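Local coordinates for Alr1585 protein (Nostoc sp., PDB 5C2I), which is a haem-binding, dye-decolorizing (DyP-type) peroxidase that probably reduces hydrogen peroxide while oxidising dyes and related substrates, at residues A[34-39]-A[212-217]; A[38-43]-A[77-82]. The protein carries 1 engineered substitution. All blocks are in the same frame, centred on the assembly; numbering follows the deposited sequence.

Contact 1 of 2, residues A[34-39]-A[212-217]; sequences ILKGHG and KRDVVR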
ATOM      1  N   ILE A  34       0.724 -32.208   2.685  1.00 14.57           N
ATOM      2  CA  ILE A  34       1.128 -33.099   3.750  1.00 15.03           C
ATOM      3  C   ILE A  34       2.651 -32.969   3.982  1.00 15.01           C
ATOM      4  O   ILE A  34       3.056 -32.450   4.997  1.00 15.19           O
ATOM      5  CB  ILE A  34       0.699 -34.542   3.450  1.00 16.11           C
ATOM      6  CG1 ILE A  34      -0.854 -34.620   3.392  1.00 16.46           C
ATOM      7  CG2 ILE A  34       1.195 -35.498   4.528  1.00 16.17           C
ATOM      8  CD1 ILE A  34      -1.401 -35.920   2.762  1.00 17.56           C
ATOM      9  N   LEU A  35       3.464 -33.379   2.996  1.00 15.32           N
ATOM     10  CA  LEU A  35       4.910 -33.233   3.088  1.00 16.08           C
ATOM     11  C   LEU A  35       5.383 -31.785   3.053  1.00 16.05           C
ATOM     12  O   LEU A  35       6.435 -31.469   3.630  1.00 15.59           O
ATOM     13  CB  LEU A  35       5.613 -34.032   2.006  1.00 16.56           C
ATOM     14  CG  LEU A  35       5.334 -35.529   2.024  1.00 17.17           C
ATOM     15  CD1 LEU A  35       6.103 -36.211   0.908  1.00 18.41           C
ATOM     16  CD2 LEU A  35       5.644 -36.165   3.377  1.00 17.55           C
ATOM     17  N   LYS A  36       4.621 -30.933   2.360  1.00 16.11           N
ATOM     18  CA  LYS A  36       4.899 -29.507   2.302  1.00 16.58           C
ATOM     19  C   LYS A  36       3.579 -28.793   2.213  1.00 16.68           C
ATOM     20  O   LYS A  36       2.691 -29.178   1.448  1.00 15.97           O
ATOM     21  CB  LYS A  36       5.779 -29.177   1.068  1.00 18.36           C
ATOM     22  CG  LYS A  36       6.111 -27.687   0.889  1.00 19.18           C
ATOM     23  CD  LYS A  36       7.345 -27.516   0.000  1.00 21.02           C
ATOM     24  CE  LYS A  36       7.530 -26.065  -0.455  1.00 20.97           C
ATOM     25  NZ  LYS A  36       7.593 -25.181   0.753  1.00 19.43           N
ATOM     26  N   GLY A  37       3.437 -27.727   2.980  1.00 16.27           N
ATOM     27  CA  GLY A  37       2.193 -26.941   3.003  1.00 17.27           C
ATOM     28  C   GLY A  37       1.844 -26.328   1.657  1.00 16.93           C
ATOM     29  O   GLY A  37       2.728 -25.983   0.876  1.00 18.35           O
ATOM     30  N   HIS A  38       0.548 -26.230   1.361  1.00 17.43           N
ATOM     31  CA  HIS A  38       0.117 -25.686   0.050  1.00 17.84           C
ATOM     32  C   HIS A  38       0.561 -24.228  -0.159  1.00 18.69           C
ATOM     33  O   HIS A  38       0.688 -23.802  -1.293  1.00 19.48           O
ATOM     34  CB  HIS A  38      -1.395 -25.869  -0.205  1.00 17.73           C
ATOM     35  CG  HIS A  38      -2.295 -25.165   0.767  1.00 18.03           C
ATOM     36  ND1 HIS A  38      -2.361 -23.786   0.858  1.00 17.94           N
ATOM     37  CD2 HIS A  38      -3.224 -25.643   1.627  1.00 17.18           C
ATOM     38  CE1 HIS A  38      -3.268 -23.453   1.760  1.00 19.40           C
ATOM     39  NE2 HIS A  38      -3.810 -24.560   2.241  1.00 17.62           N
ATOM     40  N   GLY A  39       0.794 -23.508   0.920  1.00 20.07           N
ATOM     41  CA  GLY A  39       1.289 -22.127   0.866  1.00 23.70           C
ATOM     42  C   GLY A  39       0.373 -21.058   0.266  1.00 24.89           C
ATOM     43  O   GLY A  39       0.844 -19.989  -0.111  1.00 25.10           O
ATOM     44  N   LYS A 212      13.184 -31.573  -0.147  1.00 19.26           N
ATOM     45  CA  LYS A 212      14.476 -30.891  -0.383  1.00 21.33           C
ATOM     46  C   LYS A 212      14.386 -29.358  -0.320  1.00 22.27           C
ATOM     47  O   LYS A 212      15.254 -28.711   0.294  1.00 22.25           O
ATOM     48  CB  LYS A 212      15.106 -31.307  -1.707  1.00 22.84           C
ATOM     49  CG  LYS A 212      16.482 -30.647  -1.962  1.00 23.53           C
ATOM     50  CD  LYS A 212      17.189 -31.193  -3.188  1.00 25.29           C
ATOM     51  CE  LYS A 212      18.500 -30.466  -3.391  1.00 26.58           C
ATOM     52  NZ  LYS A 212      19.244 -31.009  -4.535  1.00 28.58           N
ATOM     53  N   ARG A 213      13.376 -28.775  -0.951  1.00 23.56           N
ATOM     54  CA  ARG A 213      13.294 -27.309  -1.027  1.00 26.31           C
ATOM     55  C   ARG A 213      13.233 -26.735   0.386  1.00 24.37           C
ATOM     56  O   ARG A 213      13.885 -25.712   0.687  1.00 22.88           O
ATOM     57  CB  ARG A 213      12.061 -26.846  -1.814  1.00 29.12           C
ATOM     58  CG  ARG A 213      12.129 -27.196  -3.289  1.00 37.01           C
ATOM     59  CD  ARG A 213      12.651 -26.077  -4.126  1.00 41.14           C
ATOM     60  NE  ARG A 213      12.106 -24.772  -3.757  1.00 44.14           N
ATOM     61  CZ  ARG A 213      12.619 -23.619  -4.189  1.00 48.94           C
ATOM     62  NH1 ARG A 213      13.649 -23.612  -5.044  1.00 47.32           N
ATOM     63  NH2 ARG A 213      12.102 -22.473  -3.762  1.00 49.75           N
ATOM     64  N   ASP A 214      12.495 -27.409   1.266  1.00 22.30           N
ATOM     65  CA  ASP A 214      12.432 -26.987   2.665  1.00 20.94           C
ATOM     66  C   ASP A 214      13.696 -27.275   3.429  1.00 21.04           C
ATOM     67  O   ASP A 214      14.157 -26.433   4.229  1.00 20.95           O
ATOM     68  CB  ASP A 214      11.252 -27.681   3.383  1.00 21.31           C
ATOM     69  CG  ASP A 214       9.873 -27.190   2.910  1.00 21.68           C
ATOM     70  OD1 ASP A 214       9.755 -26.063   2.403  1.00 22.08           O
ATOM     71  OD2 ASP A 214       8.891 -27.945   3.066  1.00 21.71           O
ATOM     72  N   VAL A 215      14.230 -28.484   3.259  1.00 20.35           N
ATOM     73  CA  VAL A 215      15.417 -28.910   4.005  1.00 20.26           C
ATOM     74  C   VAL A 215      16.580 -27.977   3.711  1.00 21.58           C
ATOM     75  O   VAL A 215      17.252 -27.488   4.626  1.00 20.72           O
ATOM     76  CB  VAL A 215      15.794 -30.369   3.699  1.00 19.87           C
ATOM     77  CG1 VAL A 215      17.141 -30.730   4.312  1.00 21.11           C
ATOM     78  CG2 VAL A 215      14.715 -31.323   4.230  1.00 19.51           C
ATOM     79  N   VAL A 216      16.824 -27.730   2.433  1.00 21.16           N
ATOM     80  CA  VAL A 216      17.967 -26.900   2.048  1.00 22.80           C
ATOM     81  C   VAL A 216      17.810 -25.446   2.525  1.00 22.16           C
ATOM     82  O   VAL A 216      18.760 -24.858   3.054  1.00 22.66           O
ATOM     83  CB  VAL A 216      18.191 -27.012   0.537  1.00 23.86           C
ATOM     84  CG1 VAL A 216      19.243 -26.019   0.091  1.00 26.42           C
ATOM     85  CG2 VAL A 216      18.654 -28.430   0.202  1.00 24.51           C
ATOM     86  N   ARG A 217      16.624 -24.879   2.357  1.00 20.99           N
ATOM     87  CA  ARG A 217      16.337 -23.520   2.818  1.00 21.60           C
ATOM     88  C   ARG A 217      16.560 -23.417   4.312  1.00 20.71           C
ATOM     89  O   ARG A 217      17.167 -22.479   4.782  1.00 20.07           O
ATOM     90  CB  ARG A 217      14.893 -23.114   2.517  1.00 22.40           C
ATOM     91  CG  ARG A 217      14.543 -21.658   2.872  1.00 24.22           C
ATOM     92  CD  ARG A 217      13.017 -21.383   2.879  1.00 25.03           C
ATOM     93  NE  ARG A 217      12.395 -22.162   3.945  1.00 27.92           N
ATOM     94  CZ  ARG A 217      11.543 -23.180   3.784  1.00 28.17           C
ATOM     95  NH1 ARG A 217      11.114 -23.533   2.589  1.00 28.45           N
ATOM     96  NH2 ARG A 217      11.103 -23.828   4.839  1.00 27.27           N
TER
HETATM   97  O   HOH W   1       8.903 -30.542   3.719  1.00 14.72           O
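K36 and D214 form the one direct salt bridge between the loop 34-39 and the helix 212-217, NZ of K36 lying 2.9 Å from OD1 of D214. The ammonium group comes in on the syn side of that oxygen, 16° out of the carboxylate plane. On the anti side, R217, three residues further along the helix, brings its NH1 to 2.9 Å from the same D214 OD1, nearly straight and within the guanidinium plane. One oxygen thus takes two cationic donors, which brings K36 NZ and R217 NH1 to 4.3 Å from each other with the carboxylate serving both. Replacing D214 by an alanine would probably leave the K36 ammonium and the R217 guanidinium without their common counter-charge. The lysine methylenes run alongside the other carboxylate oxygen, CD of K36 lying 3.5 Å from D214 OD2, before the turn at chi4 (56°) swings NZ across to OD1. A water completes the polar set, donating to L35 O at 2.6 Å and to D214 OD2 at 2.7 Å, so both carboxylate oxygens are engaged. The arrangement is a three-residue salt-bridge network anchoring a loop of the DyP fold to a helix whose R217 side chain is about 12 Å from the haem.

Contact 2 of 2, residues A[38-43]-A[77-82]; sequences HGRDHS and ADEAFK
R40 reaches E79 through a single pair of atoms, its NH2 standing 3.1 Å from OE1 of E79 in a salt bridge between the loop ahead of strand 42-50 and the helix 73-86. The carboxylate oxygen sits at the edge of the guanidinium, near its plane, but the two flat groups are turned 73° against each other. This is therefore an end-on, one-oxygen contact and not the flat, two-pronged pairing in which both carboxylate oxygens face two guanidinium nitrogens.

The shapes of the chains account for the approach. A bend at chi2 (-63°) carries the far end of R40 toward the helix, while E79 runs extended beyond CG and meets it at about a right angle.

One step further out, the guanidinium has a second anchor: R40 NH1 donates a hydrogen bond to the backbone oxygen of D91, and the E79 side chain also touches D91. At its base, R40 is fixed by H38, whose ND1 accepts the R40 backbone N-H at 2.9 Å in a nearly straight bond, only 8° out of the ring plane. This bond spans G39, whose positive phi lets the chain turn there. The imidazole in turn packs on F93 and against L153 and A155 of strand 150-156.

Because ND1 is the acceptor, a neutral H38 would carry its proton on NE2. The nearby arginine would probably favour the ionised form of the largely buried E79, in a pairing held by charge more than by directional bonding.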
ATOM      1  N   HIS A  38       0.548 -26.230   1.361  1.00 17.43           N
ATOM      2  CA  HIS A  38       0.117 -25.686   0.050  1.00 17.84           C
ATOM      3  C   HIS A  38       0.561 -24.228  -0.159  1.00 18.69           C
ATOM      4  O   HIS A  38       0.688 -23.802  -1.293  1.00 19.48           O
ATOM      5  CB  HIS A  38      -1.395 -25.869  -0.205  1.00 17.73           C
ATOM      6  CG  HIS A  38      -2.295 -25.165   0.767  1.00 18.03           C
ATOM      7  ND1 HIS A  38      -2.361 -23.786   0.858  1.00 17.94           N
ATOM      8  CD2 HIS A  38      -3.224 -25.643   1.627  1.00 17.18           C
ATOM      9  CE1 HIS A  38      -3.268 -23.453   1.760  1.00 19.40           C
ATOM     10  NE2 HIS A  38      -3.810 -24.560   2.241  1.00 17.62           N
ATOM     11  N   GLY A  39       0.794 -23.508   0.920  1.00 20.07           N
ATOM     12  CA  GLY A  39       1.289 -22.127   0.866  1.00 23.70           C
ATOM     13  C   GLY A  39       0.373 -21.058   0.266  1.00 24.89           C
ATOM     14  O   GLY A  39       0.844 -19.989  -0.111  1.00 25.10           O
ATOM     15  N   ARG A  40      -0.912 -21.361   0.080  1.00 21.44           N
ATOM     16  CA  ARG A  40      -1.841 -20.394  -0.518  1.00 20.48           C
ATOM     17  C   ARG A  40      -2.390 -19.500   0.582  1.00 19.34           C
ATOM     18  O   ARG A  40      -2.563 -19.924   1.736  1.00 18.33           O
ATOM     19  CB  ARG A  40      -2.995 -21.081  -1.269  1.00 20.55           C
ATOM     20  CG  ARG A  40      -2.607 -22.172  -2.286  1.00 21.50           C
ATOM     21  CD  ARG A  40      -1.769 -21.704  -3.474  1.00 21.27           C
ATOM     22  NE  ARG A  40      -1.519 -22.886  -4.334  1.00 21.87           N
ATOM     23  CZ  ARG A  40      -2.162 -23.199  -5.454  1.00 22.49           C
ATOM     24  NH1 ARG A  40      -3.107 -22.419  -5.996  1.00 24.90           N
ATOM     25  NH2 ARG A  40      -1.894 -24.349  -6.060  1.00 22.00           N
ATOM     26  N   ASP A  41      -2.715 -18.277   0.212  1.00 19.79           N
ATOM     27  CA  ASP A  41      -3.150 -17.275   1.195  1.00 21.99           C
ATOM     28  C   ASP A  41      -4.589 -17.420   1.696  1.00 20.52           C
ATOM     29  O   ASP A  41      -4.932 -16.886   2.736  1.00 20.02           O
ATOM     30  CB  ASP A  41      -3.005 -15.882   0.600  1.00 25.28           C
ATOM     31  CG  ASP A  41      -1.573 -15.400   0.644  1.00 32.68           C
ATOM     32  OD1 ASP A  41      -0.885 -15.660   1.681  1.00 35.07           O
ATOM     33  OD2 ASP A  41      -1.172 -14.763  -0.361  1.00 35.67           O
ATOM     34  N   HIS A  42      -5.402 -18.143   0.968  1.00 18.04           N
ATOM     35  CA  HIS A  42      -6.818 -18.274   1.318  1.00 18.00           C
ATOM     36  C   HIS A  42      -7.245 -19.720   1.135  1.00 17.30           C
ATOM     37  O   HIS A  42      -6.781 -20.412   0.225  1.00 17.39           O
ATOM     38  CB  HIS A  42      -7.674 -17.382   0.436  1.00 18.46           C
ATOM     39  CG  HIS A  42      -7.403 -15.936   0.614  1.00 18.99           C
ATOM     40  ND1 HIS A  42      -7.951 -15.205   1.650  1.00 19.63           N
ATOM     41  CD2 HIS A  42      -6.604 -15.086  -0.075  1.00 19.47           C
ATOM     42  CE1 HIS A  42      -7.473 -13.970   1.608  1.00 20.30           C
ATOM     43  NE2 HIS A  42      -6.661 -13.871   0.565  1.00 20.23           N
ATOM     44  N   SER A  43      -8.141 -20.166   1.998  1.00 17.60           N
ATOM     45  CA  SER A  43      -8.671 -21.479   1.835  1.00 17.75           C
ATOM     46  C   SER A  43     -10.128 -21.537   2.247  1.00 17.33           C
ATOM     47  O   SER A  43     -10.638 -20.636   2.949  1.00 17.19           O
ATOM     48  CB  SER A  43      -7.843 -22.463   2.626  1.00 17.92           C
ATOM     49  OG  SER A  43      -7.944 -22.166   3.962  1.00 18.71           O
ATOM     50  N   ALA A  77       4.355 -29.566  -6.286  1.00 19.90           N
ATOM     51  CA  ALA A  77       5.734 -29.186  -6.573  1.00 21.63           C
ATOM     52  C   ALA A  77       5.881 -28.589  -7.975  1.00 23.18           C
ATOM     53  O   ALA A  77       6.599 -27.583  -8.163  1.00 23.98           O
ATOM     54  CB  ALA A  77       6.678 -30.386  -6.394  1.00 22.10           C
ATOM     55  N   ASP A  78       5.225 -29.191  -8.962  1.00 24.76           N
ATOM     56  CA  ASP A  78       5.308 -28.716 -10.362  1.00 27.15           C
ATOM     57  C   ASP A  78       4.697 -27.323 -10.503  1.00 26.50           C
ATOM     58  O   ASP A  78       5.243 -26.483 -11.209  1.00 24.50           O
ATOM     59  CB  ASP A  78       4.621 -29.680 -11.327  1.00 30.94           C
ATOM     60  CG  ASP A  78       5.377 -31.022 -11.469  1.00 35.88           C
ATOM     61  OD1 ASP A  78       6.495 -31.161 -10.913  1.00 42.15           O
ATOM     62  OD2 ASP A  78       4.864 -31.949 -12.133  1.00 41.43           O
ATOM     63  N   GLU A  79       3.600 -27.059  -9.789  1.00 25.02           N
ATOM     64  CA  GLU A  79       2.944 -25.751  -9.819  1.00 25.43           C
ATOM     65  C   GLU A  79       3.853 -24.694  -9.180  1.00 26.37           C
ATOM     66  O   GLU A  79       3.916 -23.558  -9.673  1.00 27.61           O
ATOM     67  CB  GLU A  79       1.588 -25.791  -9.047  1.00 25.20           C
ATOM     68  CG  GLU A  79       0.448 -26.489  -9.801  1.00 26.87           C
ATOM     69  CD  GLU A  79      -0.761 -26.765  -8.911  1.00 26.99           C
ATOM     70  OE1 GLU A  79      -0.653 -26.731  -7.678  1.00 28.73           O
ATOM     71  OE2 GLU A  79      -1.823 -27.046  -9.439  1.00 32.60           O
ATOM     72  N   ALA A  80       4.523 -25.043  -8.079  1.00 25.03           N
ATOM     73  CA  ALA A  80       5.460 -24.112  -7.445  1.00 24.44           C
ATOM     74  C   ALA A  80       6.661 -23.849  -8.371  1.00 26.31           C
ATOM     75  O   ALA A  80       7.104 -22.711  -8.522  1.00 25.21           O
ATOM     76  CB  ALA A  80       5.922 -24.632  -6.094  1.00 25.12           C
ATOM     77  N   PHE A  81       7.138 -24.900  -9.041  1.00 27.52           N
ATOM     78  CA  PHE A  81       8.297 -24.784  -9.957  1.00 31.98           C
ATOM     79  C   PHE A  81       7.955 -23.864 -11.123  1.00 33.15           C
ATOM     80  O   PHE A  81       8.739 -22.969 -11.469  1.00 32.41           O
ATOM     81  CB  PHE A  81       8.731 -26.174 -10.453  1.00 32.40           C
ATOM     82  CG  PHE A  81       9.932 -26.168 -11.378  1.00 35.50           C
ATOM     83  CD1 PHE A  81      11.226 -26.237 -10.860  1.00 38.06           C
ATOM     84  CD2 PHE A  81       9.771 -26.156 -12.755  1.00 38.73           C
ATOM     85  CE1 PHE A  81      12.337 -26.270 -11.719  1.00 39.48           C
ATOM     86  CE2 PHE A  81      10.887 -26.180 -13.622  1.00 40.49           C
ATOM     87  CZ  PHE A  81      12.163 -26.243 -13.086  1.00 39.66           C
ATOM     88  N   LYS A  82       6.794 -24.096 -11.742  1.00 36.36           N
ATOM     89  CA  LYS A  82       6.358 -23.295 -12.898  1.00 38.85           C
ATOM     90  C   LYS A  82       6.122 -21.839 -12.485  1.00 38.47           C
ATOM     91  O   LYS A  82       6.440 -20.927 -13.246  1.00 36.84           O
ATOM     92  CB  LYS A  82       5.091 -23.889 -13.551  1.00 42.54           C
ATOM     93  CG  LYS A  82       5.347 -24.652 -14.838  1.00 51.19           C
ATOM     94  CD  LYS A  82       4.042 -24.967 -15.566  1.00 57.72           C
ATOM     95  CE  LYS A  82       4.253 -25.970 -16.695  1.00 64.56           C
ATOM     96  NZ  LYS A  82       4.486 -27.348 -16.167  1.00 65.84           N
TER

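Overall arrangement
Both contacts start from the connection between helix 24-29 and strand 42-50, overlap at H38 and G39, and have centres 11 Å apart on the same side of the chain's centre. Along the sequence the order is 34-39, 38-43, 77-82 and then, much later, 212-217. Contact 2 is local, tying the approach to strand 42-50, an inner strand of the first antiparallel sheet, to helix 73-86 within the DyP dimeric alpha+beta barrel domain. Contact 1 is long-range, joining the earlier part of that connection to helix 212-221. The backbone of K36 also binds Q76 of helix 73-86. One loop is thus secured by ion pairs to two helices widely separated in sequence.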